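Transcriptional regulator, PadR family (Enterococcus faecalis, PDB 3HHH) probably binds DNA through a winged helix-turn-helix domain and regulates transcription as a dimer. Local coordinates at residues Lys25-Gly29 with Tyr30-Lys34; Gln93-Thr96 with Leu97-Lys100. One frame throughout, in Å; residues are numbered along the deposited sequence.

Interaction 1: Lys25-Gly29 with Tyr30-Lys34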
# COMPACT_ATOMS: atom_id res chain seq x y z
N LYS B 25 16.44 -14.16 7.31
CA LYS B 25 16.70 -15.59 7.37
C LYS B 25 16.36 -16.28 6.05
O LYS B 25 15.34 -15.95 5.42
CB LYS B 25 15.87 -16.22 8.50
CG LYS B 25 16.31 -17.63 8.92
CD LYS B 25 15.20 -18.36 9.67
CE LYS B 25 15.70 -19.66 10.29
NZ LYS B 25 14.64 -20.32 11.12
N GLU B 26 17.20 -17.23 5.63
CA GLU B 26 16.88 -18.09 4.48
C GLU B 26 15.61 -18.86 4.80
O GLU B 26 15.45 -19.38 5.92
CB GLU B 26 18.03 -19.06 4.18
CG GLU B 26 17.93 -19.71 2.80
CD GLU B 26 18.80 -20.95 2.65
OE1 GLU B 26 19.27 -21.19 1.52
OE2 GLU B 26 19.01 -21.68 3.64
N THR B 27 14.70 -18.95 3.84
CA THR B 27 13.32 -19.31 4.15
C THR B 27 12.53 -19.85 2.95
O THR B 27 12.98 -19.76 1.81
CB THR B 27 12.58 -18.06 4.69
OG1 THR B 27 11.28 -18.42 5.17
CG2 THR B 27 12.46 -17.00 3.59
N TYR B 28 11.35 -20.40 3.24
CA TYR B 28 10.44 -20.89 2.21
C TYR B 28 9.00 -20.46 2.51
O TYR B 28 8.65 -20.16 3.65
CB TYR B 28 10.53 -22.42 2.09
CG TYR B 28 10.11 -23.14 3.34
CD1 TYR B 28 10.98 -23.27 4.41
CD2 TYR B 28 8.83 -23.69 3.46
CE1 TYR B 28 10.60 -23.92 5.57
CE2 TYR B 28 8.44 -24.35 4.62
CZ TYR B 28 9.34 -24.46 5.67
OH TYR B 28 8.98 -25.11 6.83
N GLY B 29 8.16 -20.46 1.47
CA GLY B 29 6.78 -19.98 1.53
C GLY B 29 6.04 -20.11 2.86
O GLY B 29 5.47 -19.14 3.35
N TYR B 30 6.05 -21.30 3.44
CA TYR B 30 5.29 -21.55 4.67
C TYR B 30 5.85 -20.75 5.84
O TYR B 30 5.09 -20.17 6.61
CB TYR B 30 5.27 -23.05 5.02
CG TYR B 30 4.26 -23.41 6.09
CD1 TYR B 30 4.55 -23.23 7.44
CD2 TYR B 30 3.02 -23.94 5.75
CE1 TYR B 30 3.63 -23.55 8.43
CE2 TYR B 30 2.09 -24.28 6.73
CZ TYR B 30 2.40 -24.08 8.07
OH TYR B 30 1.48 -24.40 9.04
N GLU B 31 7.18 -20.75 5.98
CA GLU B 31 7.85 -19.95 7.01
C GLU B 31 7.52 -18.48 6.86
O GLU B 31 7.18 -17.81 7.83
CB GLU B 31 9.37 -20.13 6.94
CG GLU B 31 9.91 -21.33 7.70
CD GLU B 31 11.42 -21.51 7.51
OE1 GLU B 31 12.00 -20.86 6.62
OE2 GLU B 31 12.02 -22.32 8.26
N ILE B 32 7.63 -17.98 5.62
CA ILE B 32 7.40 -16.57 5.32
C ILE B 32 5.96 -16.16 5.65
O ILE B 32 5.73 -15.14 6.30
CB ILE B 32 7.67 -16.25 3.83
CG1 ILE B 32 9.13 -16.54 3.47
CG2 ILE B 32 7.32 -14.80 3.52
CD1 ILE B 32 9.45 -16.34 2.00
N THR B 33 5.01 -16.97 5.19
CA THR B 33 3.59 -16.72 5.44
C THR B 33 3.28 -16.75 6.93
O THR B 33 2.49 -15.94 7.42
CB THR B 33 2.70 -17.75 4.70
OG1 THR B 33 3.10 -17.83 3.32
CG2 THR B 33 1.23 -17.36 4.77
N LYS B 34 3.91 -17.67 7.66
CA LYS B 34 3.67 -17.85 9.09
C LYS B 34 4.19 -16.65 9.90
O LYS B 34 3.55 -16.22 10.87
CB LYS B 34 4.32 -19.14 9.59
CG LYS B 34 3.73 -19.67 10.89
CD LYS B 34 4.78 -20.36 11.76
CE LYS B 34 4.17 -20.87 13.06
NZ LYS B 34 3.55 -19.78 13.87
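One face of the Tyr28 ring is met by the backbone N of Glu31, 4.0 Å above the ring plane and offset toward the rim. The site is the turn into helix 29-37, in what is probably the winged helix-turn-helix domain of a PadR regulator. Tyr30 CB comes in obliquely, 3.4 Å from Tyr28 CE2. The Glu31 side chain crosses the ring at about a right angle, and its carboxylate plane is turned 34° from the ring plane. Tyr28 CG sits between the backbone N and the carbonyl carbon (chi1 63°), which brings the ring back to the helix start. Phe77 of strand 74-80 also meets the Tyr28 ring, and a bound sulfate, probably from the crystallisation liquor, lies about 4 Å from the Tyr28 side chain.

The Glu31 side chain, extended beyond CG, reaches Thr27 with its carboxylate. Thr27 OG1 donates to Glu31 OE1 at 2.9 Å, on the anti lone pair. The same oxygen takes a weak bond from Tyr28 N at 3.5 Å. Lys25 NZ is 4.4 Å from Glu31 OE2, beyond a salt bridge, but it may still favour the carboxylate's negative charge. Thr27 CG2 packs 3.4 Å from Ile32 CG1. Ile32 continues inward onto Ile21 and Ile22 of helix 13-24 and Val49 and Leu53 of helix 46-58.

The first turn closes with Ile32 N bonded to Tyr28 O. Gly29 O receives two donors of Thr33, from opposite faces of its plane. One is Thr33 N, the other Thr33 OG1, 2.7 Å from Gly29 O and 38° out of the carbonyl plane.

Interaction 2: Gln93-Thr96 with Leu97-Lys100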
# COMPACT_ATOMS: atom_id res chain seq x y z
N GLN B 93 13.11 3.22 2.24
CA GLN B 93 13.24 4.66 2.02
C GLN B 93 11.95 5.24 1.45
O GLN B 93 11.43 6.24 1.97
CB GLN B 93 14.42 4.95 1.09
CG GLN B 93 14.79 6.42 1.02
CD GLN B 93 16.04 6.68 0.20
OE1 GLN B 93 16.96 5.85 0.17
NE2 GLN B 93 16.08 7.83 -0.47
N ARG B 94 11.43 4.62 0.39
CA ARG B 94 10.13 5.00 -0.18
C ARG B 94 9.01 4.92 0.85
O ARG B 94 8.16 5.81 0.92
CB ARG B 94 9.77 4.10 -1.37
CG ARG B 94 10.38 4.55 -2.70
CD ARG B 94 9.99 3.60 -3.82
NE ARG B 94 10.64 2.30 -3.68
CZ ARG B 94 10.49 1.28 -4.53
NH1 ARG B 94 9.73 1.40 -5.61
NH2 ARG B 94 11.13 0.14 -4.31
N TRP B 95 9.02 3.85 1.64
CA TRP B 95 8.03 3.66 2.68
C TRP B 95 8.14 4.74 3.75
O TRP B 95 7.14 5.32 4.16
CB TRP B 95 8.14 2.28 3.32
CG TRP B 95 7.46 2.19 4.65
CD1 TRP B 95 8.05 2.26 5.87
CD2 TRP B 95 6.05 2.07 4.88
NE1 TRP B 95 7.10 2.17 6.86
CE2 TRP B 95 5.87 2.05 6.28
CE3 TRP B 95 4.94 1.96 4.05
CZ2 TRP B 95 4.60 1.93 6.87
CZ3 TRP B 95 3.68 1.84 4.63
CH2 TRP B 95 3.53 1.82 6.03
N THR B 96 9.37 5.00 4.21
CA THR B 96 9.60 5.98 5.26
C THR B 96 9.09 7.37 4.85
O THR B 96 8.57 8.12 5.68
CB THR B 96 11.09 6.07 5.64
OG1 THR B 96 11.55 4.77 6.05
CG2 THR B 96 11.33 7.06 6.77
N LEU B 97 9.23 7.68 3.57
CA LEU B 97 8.73 8.94 3.02
C LEU B 97 7.20 8.93 2.97
O LEU B 97 6.55 9.82 3.52
CB LEU B 97 9.31 9.17 1.63
CG LEU B 97 9.17 10.58 1.04
CD1 LEU B 97 9.82 11.61 1.95
CD2 LEU B 97 9.78 10.62 -0.36
N LEU B 98 6.64 7.91 2.33
CA LEU B 98 5.18 7.73 2.24
C LEU B 98 4.54 7.78 3.62
O LEU B 98 3.62 8.56 3.86
CB LEU B 98 4.86 6.39 1.56
CG LEU B 98 3.39 5.99 1.41
CD1 LEU B 98 2.65 6.95 0.50
CD2 LEU B 98 3.28 4.58 0.87
N SER B 99 5.05 6.95 4.52
CA SER B 99 4.55 6.87 5.89
C SER B 99 4.49 8.25 6.55
O SER B 99 3.54 8.57 7.26
CB SER B 99 5.44 5.93 6.71
OG SER B 99 4.83 5.56 7.94
N LYS B 100 5.49 9.08 6.28
CA LYS B 100 5.58 10.43 6.82
C LYS B 100 4.52 11.34 6.20
O LYS B 100 3.81 12.04 6.91
CB LYS B 100 6.97 11.00 6.57
CG LYS B 100 7.27 12.33 7.23
CD LYS B 100 8.75 12.67 7.07
CE LYS B 100 9.00 14.16 7.05
NZ LYS B 100 10.39 14.45 6.62
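Trp95 lays its indole alongside the next turn, and Ser99 sits over one of its faces. Ser99 CB is 4.2 Å from the centroid of the five-membered ring and 21° off the ring normal, a CH-pi contact. Ser99 OG is carried toward the benzene side, 3.8 Å from Trp95 CZ2. Trp95 CG lies anti to the backbone N (chi1 162°), and this turns the ring to meet the residue four places on. Leu98 approaches obliquely, its CD2 4.4 Å from Trp95 CE3.

The residues belong to the long C-terminal helix 82-106, whose i to i+4 bonds hold them in step. Ser99 N reaches Trp95 O at 2.7 Å, and Lys100 N hydrogen-bonds to Thr96 O at 3.3 Å. This helix is part of the dimer interface. Trp95 NE1 bonds to Asn103 OD1 of the second subunit, which probably helps fix the rotation of the indole. Ser99 also packs on Trp95 of the second subunit, and Leu98 on its Leu9.

Thr96 OG1 turns back to Trp92 O and also hydrogen-bonds to Lys106 NZ of the second subunit.

In the fold
From the N terminus, the chain runs through helices 6-9 and 13-24 into interaction 1, which closes the turn between helices 13-24 and 29-37. Helix 46-58 and the two antiparallel strands 62-69 and 74-80, probably the wing, follow. The strands come back to the 25-29 loop, where Tyr78 shares backbone hydrogen bonds with Thr27. Interaction 2 opens later, inside helix 82-106, and closes one of its turns. The two contacts are in series and neither nest nor cross. Their centres are 25 Å apart, on opposite sides of the chain's centre. Interaction 1 joins the 25-29 loop to the start of helix 29-37, beside the two strands; interaction 2 belongs to the helix that meets the second subunit.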